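Local coordinates for putative diflavin flavoprotein A 3 (Synechocystis sp., PDB 6H0C) that probably passes electrons from NADH to oxygen, reducing it to water, and is represented by its flavodiiron core of metallo-hydrolase-like and flavodoxin-like parts, at residues A[96-108]-A[123-136]. Numbering follows the deposited sequence.
Sequences LSLAPQATIICSN and VNNPIQVMKGNDHL
With CG beside its backbone N (chi1 -62°) and the amide turned by chi2 of 64°, Asn-125 pushes its ND2 into the type I turn from Ala-99 to Ala-102. ND2 donates to Ala-102 O at 2.9 Å in a nearly straight bond. It also donates to Ala-99 O at 3.1 Å, with a more bent N-H...O angle of 138°. Both acceptors lie in the plane of the amide. Ala-99 O takes the turn's own N-H from Ala-102 as well, and the two donors approach from opposite faces of its plane. Leu-96 lies over one face of this amide, with its CD1 4.0 Å from Asn-125 CG, and its CB comes 3.5 Å from OD1.

Beyond this turn, strand 103-106 runs parallel to strand 127-129, an outermost strand of its sheet. Ile-104 is bonded through both its N, to Pro-126 O, and its O, to Gln-128 N at 2.7 Å. Cys-106 N makes a weak bond to Gln-128 O, and Cys-106 O accepts from Met-130 N. Helix 108-117 connects the strands as a beta-alpha-beta crossover. It covers the face carrying Ile-104, Cys-106, Ile-127 and Val-129. There Cys-106 SG meets Ile-127 CG2 at 3.9 Å.

On the opposite face, Ile-105 lies alongside Gln-128, CD1 to CB 3.7 Å. Its CG2 meets CG of Met-130 at 3.6 Å, where the bent Met-130 chain crosses it. Leu-136 comes tip to tip with Ile-105, and Phe-146 of strand 143-148 packs on both, so this face joins the two sheets of the metallo-hydrolase-like part. A water links Asn-108 N with Met-130 O. Each ND2 hydrogen of the buried Asn-125 amide has its own turn carbonyl, which fixes the amide's rotation and holds the turn against the residue leading into strand 127-129.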
loop_
_atom_site.group_PDB
_atom_site.type_symbol
_atom_site.label_atom_id
_atom_site.label_comp_id
_atom_site.label_asym_id
_atom_site.label_seq_id
_atom_site.Cartn_x
_atom_site.Cartn_y
_atom_site.Cartn_z
ATOM N N LEU A 96 -10.001 2.518 -20.249
ATOM C CA LEU A 96 -10.458 3.858 -20.595
ATOM C C LEU A 96 -10.503 4.052 -22.107
ATOM O O LEU A 96 -11.233 4.908 -22.596
ATOM C CB LEU A 96 -9.568 4.914 -19.936
ATOM C CG LEU A 96 -9.649 4.877 -18.408
ATOM C CD1 LEU A 96 -8.870 6.010 -17.777
ATOM C CD2 LEU A 96 -11.093 4.928 -17.981
ATOM N N SER A 97 -9.736 3.251 -22.845
ATOM C CA SER A 97 -9.835 3.235 -24.305
ATOM C C SER A 97 -11.214 2.756 -24.718
ATOM O O SER A 97 -11.795 3.247 -25.677
ATOM C CB SER A 97 -8.766 2.333 -24.928
ATOM O OG SER A 97 -7.469 2.874 -24.754
ATOM N N LEU A 98 -11.732 1.793 -23.969
ATOM C CA LEU A 98 -13.029 1.197 -24.243
ATOM C C LEU A 98 -14.174 1.962 -23.605
ATOM O O LEU A 98 -15.332 1.747 -23.939
ATOM C CB LEU A 98 -13.048 -0.237 -23.739
ATOM C CG LEU A 98 -12.170 -1.208 -24.510
ATOM C CD1 LEU A 98 -11.723 -2.347 -23.608
ATOM C CD2 LEU A 98 -12.972 -1.731 -25.685
ATOM N N ALA A 99 -13.854 2.830 -22.659
ATOM C CA ALA A 99 -14.875 3.621 -21.987
ATOM C C ALA A 99 -14.440 5.085 -21.941
ATOM O O ALA A 99 -14.231 5.651 -20.869
ATOM C CB ALA A 99 -15.126 3.078 -20.587
ATOM N N PRO A 100 -14.287 5.699 -23.120
ATOM C CA PRO A 100 -13.761 7.067 -23.216
ATOM C C PRO A 100 -14.655 8.089 -22.519
ATOM O O PRO A 100 -14.186 9.167 -22.159
ATOM C CB PRO A 100 -13.711 7.316 -24.726
ATOM C CG PRO A 100 -14.742 6.392 -25.290
ATOM C CD PRO A 100 -14.676 5.163 -24.435
ATOM N N GLN A 101 -15.922 7.745 -22.317
ATOM C CA GLN A 101 -16.870 8.669 -21.714
ATOM C C GLN A 101 -16.799 8.670 -20.189
ATOM O O GLN A 101 -17.406 9.521 -19.542
ATOM C CB GLN A 101 -18.298 8.332 -22.149
ATOM C CG GLN A 101 -18.896 7.141 -21.422
ATOM C CD GLN A 101 -18.178 5.844 -21.739
ATOM O OE1 GLN A 101 -17.782 5.606 -22.881
ATOM N NE2 GLN A 101 -17.996 5.002 -20.727
ATOM N N ALA A 102 -16.067 7.723 -19.612
ATOM C CA ALA A 102 -16.041 7.598 -18.157
ATOM C C ALA A 102 -15.212 8.700 -17.500
ATOM O O ALA A 102 -14.268 9.224 -18.095
ATOM C CB ALA A 102 -15.513 6.232 -17.753
ATOM N N THR A 103 -15.578 9.052 -16.273
ATOM C CA THR A 103 -14.786 9.979 -15.476
ATOM C C THR A 103 -14.013 9.240 -14.386
ATOM O O THR A 103 -14.551 8.351 -13.722
ATOM C CB THR A 103 -15.667 11.040 -14.828
ATOM O OG1 THR A 103 -16.298 11.807 -15.856
ATOM C CG2 THR A 103 -14.835 11.964 -13.962
ATOM N N ILE A 104 -12.746 9.600 -14.208
ATOM C CA ILE A 104 -11.953 9.008 -13.144
ATOM C C ILE A 104 -12.245 9.694 -11.809
ATOM O O ILE A 104 -12.242 10.921 -11.710
ATOM C CB ILE A 104 -10.448 9.094 -13.446
ATOM C CG1 ILE A 104 -10.108 8.255 -14.682
ATOM C CG2 ILE A 104 -9.640 8.635 -12.228
ATOM C CD1 ILE A 104 -8.996 8.835 -15.546
ATOM N N ILE A 105 -12.503 8.886 -10.788
ATOM C CA ILE A 105 -12.746 9.374 -9.437
ATOM C C ILE A 105 -11.622 8.916 -8.505
ATOM O O ILE A 105 -11.369 7.711 -8.380
ATOM C CB ILE A 105 -14.092 8.857 -8.886
ATOM C CG1 ILE A 105 -15.235 9.224 -9.831
ATOM C CG2 ILE A 105 -14.326 9.380 -7.479
ATOM C CD1 ILE A 105 -15.392 10.715 -10.042
ATOM N N CYS A 106 -10.954 9.859 -7.845
ATOM C CA CYS A 106 -9.828 9.494 -6.983
ATOM C C CYS A 106 -9.396 10.629 -6.052
ATOM O O CYS A 106 -9.911 11.739 -6.126
ATOM C CB CYS A 106 -8.640 9.045 -7.843
ATOM S SG CYS A 106 -7.923 10.363 -8.864
ATOM N N SER A 107 -8.439 10.345 -5.179
ATOM C CA SER A 107 -7.939 11.352 -4.259
ATOM C C SER A 107 -6.989 12.309 -4.968
ATOM O O SER A 107 -6.583 12.084 -6.112
ATOM C CB SER A 107 -7.223 10.699 -3.082
ATOM O OG SER A 107 -5.925 10.288 -3.476
ATOM N N ASN A 108 -6.627 13.380 -4.281
ATOM C CA ASN A 108 -5.754 14.371 -4.882
ATOM C C ASN A 108 -4.345 13.840 -5.139
ATOM O O ASN A 108 -3.796 14.057 -6.225
ATOM C CB ASN A 108 -5.688 15.621 -4.014
ATOM C CG ASN A 108 -4.968 16.744 -4.700
ATOM O OD1 ASN A 108 -5.506 17.360 -5.615
ATOM N ND2 ASN A 108 -3.733 17.006 -4.284
ATOM N N VAL A 123 -5.074 8.398 -23.514
ATOM C CA VAL A 123 -6.281 8.579 -22.701
ATOM C C VAL A 123 -6.330 9.959 -22.057
ATOM O O VAL A 123 -5.353 10.423 -21.465
ATOM C CB VAL A 123 -6.413 7.502 -21.575
ATOM C CG1 VAL A 123 -6.718 6.135 -22.164
ATOM C CG2 VAL A 123 -5.164 7.446 -20.704
ATOM N N ASN A 124 -7.473 10.618 -22.189
ATOM C CA ASN A 124 -7.656 11.920 -21.580
ATOM C C ASN A 124 -9.038 12.028 -20.951
ATOM O O ASN A 124 -9.712 13.051 -21.085
ATOM C CB ASN A 124 -7.443 13.029 -22.615
ATOM C CG ASN A 124 -6.834 14.291 -22.010
ATOM O OD1 ASN A 124 -6.390 14.298 -20.859
ATOM N ND2 ASN A 124 -6.800 15.360 -22.795
ATOM N N ASN A 125 -9.465 10.954 -20.291
ATOM C CA ASN A 125 -10.679 10.991 -19.490
ATOM C C ASN A 125 -10.511 12.028 -18.407
ATOM O O ASN A 125 -9.422 12.168 -17.848
ATOM C CB ASN A 125 -10.979 9.634 -18.857
ATOM C CG ASN A 125 -11.206 8.557 -19.876
ATOM O OD1 ASN A 125 -10.305 8.212 -20.639
ATOM N ND2 ASN A 125 -12.407 8.004 -19.890
ATOM N N PRO A 126 -11.587 12.757 -18.096
ATOM C CA PRO A 126 -11.472 13.754 -17.035
ATOM C C PRO A 126 -11.316 13.075 -15.676
ATOM O O PRO A 126 -11.768 11.942 -15.478
ATOM C CB PRO A 126 -12.791 14.522 -17.136
ATOM C CG PRO A 126 -13.753 13.514 -17.647
ATOM C CD PRO A 126 -12.964 12.637 -18.598
ATOM N N ILE A 127 -10.645 13.769 -14.765
ATOM C CA ILE A 127 -10.469 13.317 -13.395
ATOM C C ILE A 127 -11.243 14.228 -12.461
ATOM O O ILE A 127 -11.097 15.452 -12.519
ATOM C CB ILE A 127 -8.991 13.322 -12.978
ATOM C CG1 ILE A 127 -8.194 12.320 -13.809
ATOM C CG2 ILE A 127 -8.854 13.024 -11.490
ATOM C CD1 ILE A 127 -6.689 12.483 -13.675
ATOM N N GLN A 128 -12.069 13.637 -11.609
ATOM C CA GLN A 128 -12.722 14.407 -10.563
ATOM C C GLN A 128 -12.128 14.016 -9.211
ATOM O O GLN A 128 -12.288 12.881 -8.753
ATOM C CB GLN A 128 -14.233 14.191 -10.584
ATOM C CG GLN A 128 -14.999 15.055 -9.584
ATOM C CD GLN A 128 -16.510 14.869 -9.676
ATOM O OE1 GLN A 128 -17.045 14.497 -10.725
ATOM N NE2 GLN A 128 -17.202 15.120 -8.569
ATOM N N VAL A 129 -11.427 14.957 -8.586
ATOM C CA VAL A 129 -10.777 14.713 -7.305
ATOM C C VAL A 129 -11.768 14.730 -6.142
ATOM O O VAL A 129 -12.624 15.606 -6.045
ATOM C CB VAL A 129 -9.677 15.747 -7.046
ATOM C CG1 VAL A 129 -9.090 15.559 -5.670
ATOM C CG2 VAL A 129 -8.598 15.626 -8.109
ATOM N N MET A 130 -11.645 13.749 -5.257
ATOM C CA MET A 130 -12.504 13.674 -4.084
ATOM C C MET A 130 -11.709 13.872 -2.787
ATOM O O MET A 130 -10.612 13.328 -2.604
ATOM C CB MET A 130 -13.257 12.340 -4.055
ATOM C CG MET A 130 -14.234 12.138 -5.220
ATOM S SD MET A 130 -15.615 13.314 -5.200
ATOM C CE MET A 130 -16.745 12.549 -6.366
ATOM N N LYS A 131 -12.285 14.682 -1.907
ATOM C CA LYS A 131 -11.723 15.009 -0.609
ATOM C C LYS A 131 -12.656 14.439 0.460
ATOM O O LYS A 131 -13.754 13.976 0.146
ATOM C CB LYS A 131 -11.568 16.530 -0.473
ATOM C CG LYS A 131 -11.073 17.019 0.875
ATOM C CD LYS A 131 -10.957 18.546 0.910
ATOM C CE LYS A 131 -10.283 19.034 2.197
ATOM N NZ LYS A 131 -10.163 20.526 2.236
ATOM N N GLY A 132 -12.224 14.464 1.715
ATOM C CA GLY A 132 -13.029 13.934 2.801
ATOM C C GLY A 132 -14.409 14.555 2.840
ATOM O O GLY A 132 -14.545 15.773 2.777
ATOM N N ASN A 133 -15.428 13.702 2.917
ATOM C CA ASN A 133 -16.833 14.114 3.007
ATOM C C ASN A 133 -17.426 14.650 1.699
ATOM O O ASN A 133 -18.535 15.188 1.702
ATOM C CB ASN A 133 -17.009 15.151 4.120
ATOM C CG ASN A 133 -16.623 14.604 5.487
ATOM O OD1 ASN A 133 -16.912 13.452 5.814
ATOM N ND2 ASN A 133 -15.957 15.428 6.289
ATOM N N ASP A 134 -16.702 14.496 0.589
ATOM C CA ASP A 134 -17.289 14.716 -0.733
ATOM C C ASP A 134 -18.258 13.587 -1.051
ATOM O O ASP A 134 -18.144 12.488 -0.497
ATOM C CB ASP A 134 -16.221 14.788 -1.828
ATOM C CG ASP A 134 -15.574 16.150 -1.928
ATOM O OD1 ASP A 134 -16.085 17.105 -1.308
ATOM O OD2 ASP A 134 -14.554 16.266 -2.640
ATOM N N HIS A 135 -19.195 13.855 -1.955
ATOM C CA HIS A 135 -20.198 12.862 -2.324
ATOM C C HIS A 135 -20.280 12.653 -3.832
ATOM O O HIS A 135 -19.916 13.524 -4.616
ATOM C CB HIS A 135 -21.579 13.266 -1.794
ATOM C CG HIS A 135 -21.604 13.555 -0.326
ATOM N ND1 HIS A 135 -21.479 12.570 0.631
ATOM C CD2 HIS A 135 -21.743 14.719 0.350
ATOM C CE1 HIS A 135 -21.536 13.116 1.832
ATOM N NE2 HIS A 135 -21.695 14.419 1.689
ATOM N N LEU A 136 -20.764 11.479 -4.220
ATOM C CA LEU A 136 -21.069 11.169 -5.607
ATOM C C LEU A 136 -22.332 10.301 -5.627
ATOM O O LEU A 136 -22.357 9.192 -5.085
ATOM C CB LEU A 136 -19.895 10.459 -6.287
ATOM C CG LEU A 136 -20.046 10.211 -7.788
ATOM C CD1 LEU A 136 -19.947 11.526 -8.554
ATOM C CD2 LEU A 136 -19.008 9.208 -8.285
HETATM O O HOH W 1 -8.214 13.961 -1.934
#